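Local structure of synaptic vesicle membrane protein VAT-1 homolog-like (Homo sapiens, 4A27) at residues A90-N93 with Y94-A98; V101-V105 with E106-K110; N126-T129 with A130-L134; F278-L281 with N282-K286. The protein probably acts as an oxidoreductase of the quinone oxidoreductase branch of the zinc-containing alcohol dehydrogenase family. All coordinates share one frame; numbering follows the deposited sequence.

Contact 1: residues A90-N93 with Y94-A98; sequences AFVN and YNAWA
Between Val92 and Tyr94 the backbone folds into an inverse gamma turn centred on Asn93, which brings Val92 O to 2.9 Å from Tyr94 N and carries the chain out of strand 87-91 into the loop leading to strand 100-104 of the GroES-like domain. Tyr94 and Asn95 follow with positive phi values, so the chain keeps curling until Ala96 comes back beside Val92. Here two methyl groups meet: Val92 CG1 and Ala96 CB are modelled 3.3 Å apart, closer than ordinary van der Waals contact, so the exact spacing is doubtful. A chi1 of 59° sets that valine branch between its own backbone N and carbonyl carbon, and from there it faces into the bend, with Tyr94 O also 3.5 Å from Val92 CG1. Both valine and alanine are buried, and their methyls thus share the inside of the bend with a backbone carbonyl oxygen. The outer side is different in character. Asn93 and Tyr94 lean outward next to each other, the amide and phenol planes 27° apart and the two side chains crossing at a slant. Around the loop, Val92, Asn95 and Ala96 exchange backbone hydrogen bonds with Phe66, Val63 and Gly65, and the Tyr94 ring meets that of Phe66. Asn93 OD1 reaches obliquely to within 3.4 Å of Tyr94 CD2 and 3.7 Å of Tyr94 CE2.

Contact 2: residues V101-V105 with E106-K110; sequences VCTPV and EFVYK
A short 3-10 turn at Val105 and Glu106 joins strand 100-104 to strand 108-110 in the GroES-like domain, folding Pro104 against Phe107. Two backbone bonds spanning three residues close it: Phe107 N gives to Pro104 O over 3.0 Å and Val108 N to Val105 O over 3.2 Å. The first is fairly straight, but the donors stand above the carbonyl planes, 38° out of that of Pro104 and 63° out of that of Val105. Side chains reinforce the bend. The pyrrolidine of Pro104 comes at the edge of the Phe107 ring, its CD lying in the ring plane and its CG 3.9 Å from Phe107 CE2. Over one face of the same ring, Glu106 CG sits 3.9 Å above the centre; the glutamate then bends at chi2 (-89°) and carries OE2 back to 3.6 Å from Pro104 CB. Across the inside of the turn Thr103 CG2 presses on Val108 CG2 at a tight 3.5 Å, while the threonine hydroxyl is taken up by Phe91 O in strand 87-91. The Phe107 ring goes on to meet Phe285 edge-to-face. The two turn carbonyls and the Thr103 hydroxyl thus all have partners, and the side chains pack the reversal largely with carbon, the partly exposed Glu106 carboxylate lying against Pro104 CB.

Contact 3: residues N126-T129 with A130-L134; sequences NFVT and AYVML
Four successive main-chain bonds, each reaching four residues back, run through this stretch of helix 124-137, which widens to a pi-type turn at 132-134; they are led by Tyr131 N to Phe127 O and Val132 N to Val128 O, each 2.9 Å. Met133 N to Thr129 O follows at 3.0 Å and a nearly straight 164°, and Ala130 N to Asn126 O completes the ladder. Thr129 turns its hydroxyl back up the helix, where OG1 bonds to Met125 O. Its methyl, anti to the backbone N, is the branch that meets Met133. That side chain runs alongside the threonine and folds at its last torsion (chi3 -58°), bringing CE to 3.8 Å from Thr129 CG2, while Met133 CG rests 3.2 Å from Thr129 O. With an alanine in place of Met133, the Thr129 methyl would probably lose its neighbour, and a gap would be likely to open against Phe278, which Met133 also touches. One step round the helix, Val128 and Val132 line up in the same direction, their CG1 and CG2 methyls 3.9 Å apart. Phe127, on another face, packs on helices 154-163 and 290-305. Because Thr129 satisfies its one hydroxyl within the helix itself, this buried face can offer carbon to strand 274-278 and its surroundings without an unpaired polar group at that position.

Contact 4: residues F278-L281 with N282-K286; sequences FSLL and NLLFK
Leu281 O takes the shortest bond here, 2.9 Å from Phe285 N, with the donor nearly along the C=O axis, in the short helix 280-285 that follows strand 274-278 of the Rossmann-type domain. Ser279 is the N-cap of this helix. With OG anti to the backbone N (chi1 162°), it reaches forward and accepts Asn282 N over 3.2 Å at 159°, while Ser279 O receives Leu283 N. The Asn282 side-chain amide passes the serine without bonding to it; its ND2 instead gives to Glu270 O of the second subunit, and Ser279 N reaches Asn272 OD1 of that same subunit, so the capped end lies at the dimer interface. A leucine in place of Asn282 would probably leave Glu270 O of the second subunit without this donor. Along the helix the packing is apolar: Leu281 and Phe285 run side by side, with Leu281 CD2 3.8 Å from Phe285 CE2, and Leu284 CB covers one face of the phenylalanine ring over its centre. Leu280 CG meets Leu284 CD1 at 3.9 Å, both side chains leaning on Ile293. Back at the strand end, Leu283 CD2 touches the edge of the Phe278 ring near its plane, 3.7 Å from Phe278 CE1.

The four contacts follow one another along the chain in the order 1, 2, 3, 4. In space, contact 4 lies between contact 3 and the pair 1 and 2, its centre 12 to 15 Å from each of theirs. Contacts 1 and 2, with centres 10 Å apart, belong to one sheet of the GroES-like domain, where strands 87-91 and 108-110 are neighbours and Phe91 bonds to both Thr103 and Phe107. Contact 3, about 20 Å from contact 1 between centres, does not touch either of them. Helix 280-285 bridges the distance: Leu280, Leu284 and Phe285 pack on Phe91, Phe285 also meets Phe107, and Leu280 and Phe278 lie on helix 124-137. The GroES-like sheet and strand 274-278, outermost in the Rossmann-type sheet within this chain, are thereby joined through mainly apolar packing.

Contact 1: residues A90-N93 with Y94-A98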
loop_
_atom_site.group_PDB
_atom_site.type_symbol
_atom_site.label_atom_id
_atom_site.label_comp_id
_atom_site.label_asym_id
_atom_site.label_seq_id
_atom_site.Cartn_x
_atom_site.Cartn_y
_atom_site.Cartn_z
ATOM N N ALA A 90 12.636 6.439 24.422
ATOM C CA ALA A 90 12.456 5.007 24.452
ATOM C C ALA A 90 11.008 4.626 24.463
ATOM O O ALA A 90 10.177 5.382 24.966
ATOM C CB ALA A 90 13.168 4.397 25.703
ATOM N N PHE A 91 10.722 3.480 23.852
ATOM C CA PHE A 91 9.412 2.870 23.942
ATOM C C PHE A 91 9.496 1.900 25.096
ATOM O O PHE A 91 10.534 1.291 25.320
ATOM C CB PHE A 91 9.071 2.060 22.678
ATOM C CG PHE A 91 8.808 2.887 21.450
ATOM C CD1 PHE A 91 7.614 3.565 21.301
ATOM C CD2 PHE A 91 9.737 2.954 20.409
ATOM C CE1 PHE A 91 7.382 4.303 20.160
ATOM C CE2 PHE A 91 9.495 3.692 19.269
ATOM C CZ PHE A 91 8.324 4.342 19.139
ATOM N N VAL A 92 8.402 1.686 25.777
ATOM C CA VAL A 92 8.417 0.726 26.848
ATOM C C VAL A 92 7.030 0.133 26.930
ATOM O O VAL A 92 6.039 0.832 26.690
ATOM C CB VAL A 92 8.930 1.360 28.175
ATOM C CG1 VAL A 92 8.085 2.488 28.592
ATOM C CG2 VAL A 92 8.981 0.298 29.284
ATOM N N ASN A 93 6.970 -1.177 27.153
ATOM C CA ASN A 93 5.706 -1.886 27.104
ATOM C C ASN A 93 5.065 -1.718 28.459
ATOM O O ASN A 93 5.175 -2.577 29.321
ATOM C CB ASN A 93 5.924 -3.372 26.727
ATOM C CG ASN A 93 4.629 -4.092 26.342
ATOM O OD1 ASN A 93 3.549 -3.511 26.292
ATOM N ND2 ASN A 93 4.751 -5.376 26.044
ATOM N N TYR A 94 4.394 -0.586 28.641
ATOM C CA TYR A 94 3.851 -0.166 29.955
ATOM C C TYR A 94 4.998 0.271 30.813
ATOM O O TYR A 94 6.168 0.166 30.410
ATOM C CB TYR A 94 3.054 -1.278 30.672
ATOM C CG TYR A 94 1.786 -1.640 29.977
ATOM C CD1 TYR A 94 0.622 -0.918 30.194
ATOM C CD2 TYR A 94 1.747 -2.682 29.082
ATOM C CE1 TYR A 94 -0.557 -1.222 29.529
ATOM C CE2 TYR A 94 0.579 -2.992 28.400
ATOM C CZ TYR A 94 -0.569 -2.257 28.627
ATOM O OH TYR A 94 -1.737 -2.598 27.955
ATOM N N ASN A 95 4.663 0.804 31.981
ATOM C CA ASN A 95 5.671 1.176 33.002
ATOM C C ASN A 95 6.453 2.452 32.743
ATOM O O ASN A 95 7.358 2.767 33.497
ATOM C CB ASN A 95 6.655 0.035 33.287
ATOM C CG ASN A 95 5.978 -1.164 33.902
ATOM O OD1 ASN A 95 5.389 -1.065 34.953
ATOM N ND2 ASN A 95 6.045 -2.292 33.238
ATOM N N ALA A 96 6.048 3.235 31.753
ATOM C CA ALA A 96 6.736 4.484 31.469
ATOM C C ALA A 96 6.442 5.589 32.493
ATOM O O ALA A 96 7.300 6.429 32.702
ATOM C CB ALA A 96 6.410 4.975 30.064
ATOM N N TRP A 97 5.265 5.606 33.120
ATOM C CA TRP A 97 4.923 6.690 34.048
ATOM C C TRP A 97 5.496 6.522 35.461
ATOM O O TRP A 97 4.755 6.444 36.437
ATOM C CB TRP A 97 3.404 6.895 34.137
ATOM C CG TRP A 97 2.782 7.281 32.831
ATOM C CD1 TRP A 97 3.438 7.605 31.664
ATOM C CD2 TRP A 97 1.388 7.479 32.566
ATOM N NE1 TRP A 97 2.530 7.945 30.692
ATOM C CE2 TRP A 97 1.270 7.858 31.205
ATOM C CE3 TRP A 97 0.222 7.305 33.325
ATOM C CZ2 TRP A 97 0.036 8.102 30.594
ATOM C CZ3 TRP A 97 -0.990 7.547 32.734
ATOM C CH2 TRP A 97 -1.080 7.933 31.369
ATOM N N ALA A 98 6.816 6.542 35.554
ATOM C CA ALA A 98 7.540 6.317 36.800
ATOM C C ALA A 98 8.875 7.052 36.703
ATOM O O ALA A 98 9.313 7.444 35.609
ATOM C CB ALA A 98 7.760 4.817 37.047
#

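Contact 2: residues V101-V105 with E106-K110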
loop_
_atom_site.group_PDB
_atom_site.type_symbol
_atom_site.label_atom_id
_atom_site.label_comp_id
_atom_site.label_asym_id
_atom_site.label_seq_id
_atom_site.Cartn_x
_atom_site.Cartn_y
_atom_site.Cartn_z
ATOM N N VAL A 101 12.723 3.449 34.723
ATOM C CA VAL A 101 12.221 2.516 33.725
ATOM C C VAL A 101 13.368 1.633 33.246
ATOM O O VAL A 101 14.462 2.118 32.960
ATOM C CB VAL A 101 11.593 3.311 32.502
ATOM C CG1 VAL A 101 11.707 2.564 31.217
ATOM C CG2 VAL A 101 10.115 3.668 32.781
ATOM N N CYS A 102 13.109 0.344 33.113
ATOM C CA CYS A 102 14.009 -0.556 32.426
ATOM C C CYS A 102 13.319 -1.028 31.146
ATOM O O CYS A 102 12.115 -1.284 31.145
ATOM C CB CYS A 102 14.390 -1.742 33.333
ATOM S SG CYS A 102 15.581 -1.285 34.669
ATOM N N THR A 103 14.069 -1.103 30.046
ATOM C CA THR A 103 13.506 -1.538 28.753
ATOM C C THR A 103 14.610 -2.132 27.855
ATOM O O THR A 103 15.780 -1.695 27.928
ATOM C CB THR A 103 12.779 -0.340 28.014
ATOM O OG1 THR A 103 11.868 -0.829 27.005
ATOM C CG2 THR A 103 13.797 0.630 27.406
ATOM N N PRO A 104 14.253 -3.134 27.023
ATOM C CA PRO A 104 15.243 -3.739 26.130
ATOM C C PRO A 104 15.896 -2.698 25.222
ATOM O O PRO A 104 15.229 -1.790 24.739
ATOM C CB PRO A 104 14.425 -4.750 25.326
ATOM C CG PRO A 104 13.287 -5.110 26.196
ATOM C CD PRO A 104 12.953 -3.842 26.961
ATOM N N VAL A 105 17.200 -2.829 25.017
ATOM C CA VAL A 105 17.983 -1.839 24.314
ATOM C C VAL A 105 17.492 -1.584 22.861
ATOM O O VAL A 105 17.737 -0.508 22.311
ATOM C CB VAL A 105 19.488 -2.248 24.284
ATOM C CG1 VAL A 105 19.700 -3.427 23.314
ATOM C CG2 VAL A 105 20.384 -1.070 23.929
ATOM N N GLU A 106 16.796 -2.548 22.244
ATOM C CA GLU A 106 16.335 -2.342 20.880
ATOM C C GLU A 106 15.267 -1.255 20.795
ATOM O O GLU A 106 15.040 -0.740 19.712
ATOM C CB GLU A 106 15.890 -3.632 20.157
ATOM C CG GLU A 106 14.772 -4.410 20.783
ATOM C CD GLU A 106 15.254 -5.443 21.791
ATOM O OE1 GLU A 106 16.417 -5.326 22.287
ATOM O OE2 GLU A 106 14.448 -6.352 22.105
ATOM N N PHE A 107 14.660 -0.887 21.930
ATOM C CA PHE A 107 13.658 0.166 21.963
ATOM C C PHE A 107 14.161 1.527 22.445
ATOM O O PHE A 107 13.366 2.422 22.754
ATOM C CB PHE A 107 12.490 -0.272 22.823
ATOM C CG PHE A 107 11.932 -1.578 22.430
ATOM C CD1 PHE A 107 11.501 -1.805 21.120
ATOM C CD2 PHE A 107 11.854 -2.610 23.361
ATOM C CE1 PHE A 107 10.967 -3.032 20.753
ATOM C CE2 PHE A 107 11.345 -3.844 23.013
ATOM C CZ PHE A 107 10.900 -4.070 21.715
ATOM N N VAL A 108 15.473 1.698 22.481
ATOM C CA VAL A 108 16.064 2.909 23.020
ATOM C C VAL A 108 16.834 3.639 21.949
ATOM O O VAL A 108 17.494 3.016 21.123
ATOM C CB VAL A 108 17.022 2.592 24.224
ATOM C CG1 VAL A 108 17.558 3.877 24.811
ATOM C CG2 VAL A 108 16.296 1.790 25.280
ATOM N N TYR A 109 16.779 4.963 21.974
ATOM C CA TYR A 109 17.411 5.761 20.938
ATOM C C TYR A 109 18.045 6.953 21.564
ATOM O O TYR A 109 17.432 7.651 22.356
ATOM C CB TYR A 109 16.402 6.220 19.869
ATOM C CG TYR A 109 15.416 5.153 19.531
ATOM C CD1 TYR A 109 15.675 4.207 18.563
ATOM C CD2 TYR A 109 14.210 5.079 20.209
ATOM C CE1 TYR A 109 14.748 3.209 18.282
ATOM C CE2 TYR A 109 13.311 4.100 19.944
ATOM C CZ TYR A 109 13.582 3.143 19.009
ATOM O OH TYR A 109 12.626 2.167 18.727
ATOM N N LYS A 110 19.298 7.176 21.204
ATOM C CA LYS A 110 20.051 8.309 21.683
ATOM C C LYS A 110 19.487 9.545 21.068
ATOM O O LYS A 110 19.179 9.556 19.888
ATOM C CB LYS A 110 21.505 8.187 21.232
ATOM C CG LYS A 110 22.245 7.036 21.860
ATOM C CD LYS A 110 23.718 7.155 21.541
ATOM C CE LYS A 110 24.546 6.108 22.243
ATOM N NZ LYS A 110 25.988 6.268 21.898
#

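Contact 3: residues N126-T129 with A130-L134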
loop_
_atom_site.group_PDB
_atom_site.type_symbol
_atom_site.label_atom_id
_atom_site.label_comp_id
_atom_site.label_asym_id
_atom_site.label_seq_id
_atom_site.Cartn_x
_atom_site.Cartn_y
_atom_site.Cartn_z
ATOM N N ASN A 126 4.499 9.673 17.876
ATOM C CA ASN A 126 3.849 10.446 16.836
ATOM C C ASN A 126 4.626 10.417 15.534
ATOM O O ASN A 126 4.025 10.204 14.451
ATOM C CB ASN A 126 3.559 11.883 17.257
ATOM C CG ASN A 126 2.509 11.991 18.370
ATOM O OD1 ASN A 126 1.783 11.055 18.650
ATOM N ND2 ASN A 126 2.436 13.149 19.000
ATOM N N PHE A 127 5.936 10.639 15.593
ATOM C CA PHE A 127 6.690 10.764 14.363
ATOM C C PHE A 127 6.970 9.419 13.686
ATOM O O PHE A 127 6.962 9.342 12.449
ATOM C CB PHE A 127 7.962 11.595 14.533
ATOM C CG PHE A 127 7.696 13.077 14.538
ATOM C CD1 PHE A 127 7.222 13.705 15.690
ATOM C CD2 PHE A 127 7.870 13.833 13.379
ATOM C CE1 PHE A 127 6.916 15.074 15.683
ATOM C CE2 PHE A 127 7.576 15.211 13.367
ATOM C CZ PHE A 127 7.103 15.820 14.536
ATOM N N VAL A 128 7.178 8.350 14.462
ATOM C CA VAL A 128 7.370 7.050 13.844
ATOM C C VAL A 128 6.036 6.629 13.187
ATOM O O VAL A 128 6.022 6.096 12.099
ATOM C CB VAL A 128 7.890 5.959 14.853
ATOM C CG1 VAL A 128 7.899 4.616 14.230
ATOM C CG2 VAL A 128 9.323 6.293 15.364
ATOM N N THR A 129 4.912 6.877 13.842
ATOM C CA THR A 129 3.628 6.498 13.261
ATOM C C THR A 129 3.443 7.192 11.915
ATOM O O THR A 129 3.097 6.588 10.907
ATOM C CB THR A 129 2.487 6.853 14.237
ATOM O OG1 THR A 129 2.636 6.061 15.408
ATOM C CG2 THR A 129 1.089 6.640 13.632
ATOM N N ALA A 130 3.654 8.485 11.927
ATOM C CA ALA A 130 3.527 9.318 10.749
ATOM C C ALA A 130 4.423 8.819 9.637
ATOM O O ALA A 130 4.003 8.653 8.504
ATOM C CB ALA A 130 3.886 10.769 11.118
ATOM N N TYR A 131 5.655 8.511 9.975
ATOM C CA TYR A 131 6.626 8.155 8.965
ATOM C C TYR A 131 6.255 6.804 8.362
ATOM O O TYR A 131 6.274 6.611 7.121
ATOM C CB TYR A 131 8.035 8.096 9.564
ATOM C CG TYR A 131 9.091 7.984 8.545
ATOM C CD1 TYR A 131 9.424 6.769 7.975
ATOM C CD2 TYR A 131 9.747 9.119 8.089
ATOM C CE1 TYR A 131 10.408 6.693 6.972
ATOM C CE2 TYR A 131 10.701 9.037 7.123
ATOM C CZ TYR A 131 11.036 7.819 6.557
ATOM O OH TYR A 131 12.049 7.779 5.586
ATOM N N VAL A 132 5.890 5.868 9.229
ATOM C CA VAL A 132 5.660 4.535 8.759
ATOM C C VAL A 132 4.428 4.509 7.865
ATOM O O VAL A 132 4.419 3.801 6.829
ATOM C CB VAL A 132 5.578 3.510 9.891
ATOM C CG1 VAL A 132 5.238 2.181 9.300
ATOM C CG2 VAL A 132 6.922 3.411 10.641
ATOM N N MET A 133 3.398 5.270 8.238
ATOM C CA MET A 133 2.194 5.307 7.415
ATOM C C MET A 133 2.438 5.882 6.039
ATOM O O MET A 133 1.880 5.384 5.057
ATOM C CB MET A 133 1.082 6.069 8.109
ATOM C CG MET A 133 0.567 5.376 9.366
ATOM S SD MET A 133 -0.965 6.143 10.026
ATOM C CE MET A 133 -0.313 7.834 10.274
ATOM N N LEU A 134 3.192 6.979 5.983
ATOM C CA LEU A 134 3.371 7.697 4.760
ATOM C C LEU A 134 4.321 7.012 3.807
ATOM O O LEU A 134 4.114 7.090 2.594
ATOM C CB LEU A 134 3.918 9.106 5.016
ATOM C CG LEU A 134 2.964 10.150 5.610
ATOM C CD1 LEU A 134 3.788 11.447 6.008
ATOM C CD2 LEU A 134 1.727 10.418 4.648
#

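Contact 4: residues F278-L281 with N282-K286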
loop_
_atom_site.group_PDB
_atom_site.type_symbol
_atom_site.label_atom_id
_atom_site.label_comp_id
_atom_site.label_asym_id
_atom_site.label_seq_id
_atom_site.Cartn_x
_atom_site.Cartn_y
_atom_site.Cartn_z
ATOM N N PHE A 278 -2.832 0.216 10.928
ATOM C CA PHE A 278 -1.517 0.391 11.499
ATOM C C PHE A 278 -1.529 0.580 13.036
ATOM O O PHE A 278 -2.241 1.442 13.543
ATOM C CB PHE A 278 -0.796 1.546 10.864
ATOM C CG PHE A 278 0.605 1.711 11.375
ATOM C CD1 PHE A 278 1.573 0.741 11.096
ATOM C CD2 PHE A 278 0.938 2.769 12.204
ATOM C CE1 PHE A 278 2.881 0.871 11.599
ATOM C CE2 PHE A 278 2.235 2.907 12.700
ATOM C CZ PHE A 278 3.210 1.951 12.403
ATOM N N SER A 279 -0.741 -0.245 13.736
ATOM C CA SER A 279 -0.558 -0.200 15.204
ATOM C C SER A 279 0.913 -0.283 15.500
ATOM O O SER A 279 1.522 -1.355 15.351
ATOM C CB SER A 279 -1.223 -1.401 15.857
ATOM O OG SER A 279 -0.705 -1.568 17.179
ATOM N N LEU A 280 1.529 0.841 15.844
ATOM C CA LEU A 280 2.951 0.838 16.133
ATOM C C LEU A 280 3.307 -0.090 17.322
ATOM O O LEU A 280 4.337 -0.751 17.297
ATOM C CB LEU A 280 3.446 2.260 16.409
ATOM C CG LEU A 280 4.911 2.455 16.787
ATOM C CD1 LEU A 280 5.827 1.699 15.803
ATOM C CD2 LEU A 280 5.259 3.991 16.827
ATOM N N LEU A 281 2.510 -0.065 18.377
ATOM C CA LEU A 281 2.823 -0.845 19.574
ATOM C C LEU A 281 2.895 -2.333 19.255
ATOM O O LEU A 281 3.858 -3.007 19.657
ATOM C CB LEU A 281 1.842 -0.559 20.721
ATOM C CG LEU A 281 2.052 0.847 21.295
ATOM C CD1 LEU A 281 1.089 1.085 22.373
ATOM C CD2 LEU A 281 3.482 1.160 21.813
ATOM N N ASN A 282 1.928 -2.825 18.494
ATOM C CA ASN A 282 1.950 -4.222 18.048
ATOM C C ASN A 282 3.141 -4.562 17.194
ATOM O O ASN A 282 3.701 -5.650 17.336
ATOM C CB ASN A 282 0.707 -4.573 17.260
ATOM C CG ASN A 282 -0.508 -4.679 18.125
ATOM O OD1 ASN A 282 -0.427 -4.577 19.356
ATOM N ND2 ASN A 282 -1.658 -4.847 17.489
ATOM N N LEU A 283 3.528 -3.636 16.320
ATOM C CA LEU A 283 4.697 -3.816 15.473
ATOM C C LEU A 283 5.941 -3.979 16.326
ATOM O O LEU A 283 6.791 -4.819 16.026
ATOM C CB LEU A 283 4.868 -2.620 14.519
ATOM C CG LEU A 283 5.735 -2.754 13.273
ATOM C CD1 LEU A 283 5.277 -3.932 12.391
ATOM C CD2 LEU A 283 5.701 -1.441 12.450
ATOM N N LEU A 284 6.020 -3.184 17.400
ATOM C CA LEU A 284 7.147 -3.195 18.320
ATOM C C LEU A 284 7.221 -4.444 19.233
ATOM O O LEU A 284 8.243 -5.118 19.279
ATOM C CB LEU A 284 7.118 -1.971 19.215
ATOM C CG LEU A 284 7.457 -0.665 18.514
ATOM C CD1 LEU A 284 7.014 0.506 19.384
ATOM C CD2 LEU A 284 8.938 -0.609 18.166
ATOM N N PHE A 285 6.127 -4.724 19.922
ATOM C CA PHE A 285 6.123 -5.595 21.087
ATOM C C PHE A 285 5.499 -6.963 20.819
ATOM O O PHE A 285 5.641 -7.828 21.656
ATOM C CB PHE A 285 5.377 -4.931 22.260
ATOM C CG PHE A 285 6.016 -3.676 22.763
ATOM C CD1 PHE A 285 7.368 -3.636 23.079
ATOM C CD2 PHE A 285 5.270 -2.523 22.928
ATOM C CE1 PHE A 285 7.965 -2.451 23.551
ATOM C CE2 PHE A 285 5.863 -1.351 23.418
ATOM C CZ PHE A 285 7.203 -1.321 23.713
ATOM N N LYS A 286 4.795 -7.132 19.691
ATOM C CA LYS A 286 4.202 -8.426 19.294
ATOM C C LYS A 286 4.781 -9.009 18.002
ATOM O O LYS A 286 4.859 -10.229 17.871
ATOM C CB LYS A 286 2.689 -8.316 19.096
ATOM C CG LYS A 286 1.951 -7.813 20.281
ATOM C CD LYS A 286 0.448 -7.949 20.084
ATOM C CE LYS A 286 -0.308 -7.340 21.266
ATOM N NZ LYS A 286 -1.776 -7.371 21.073
#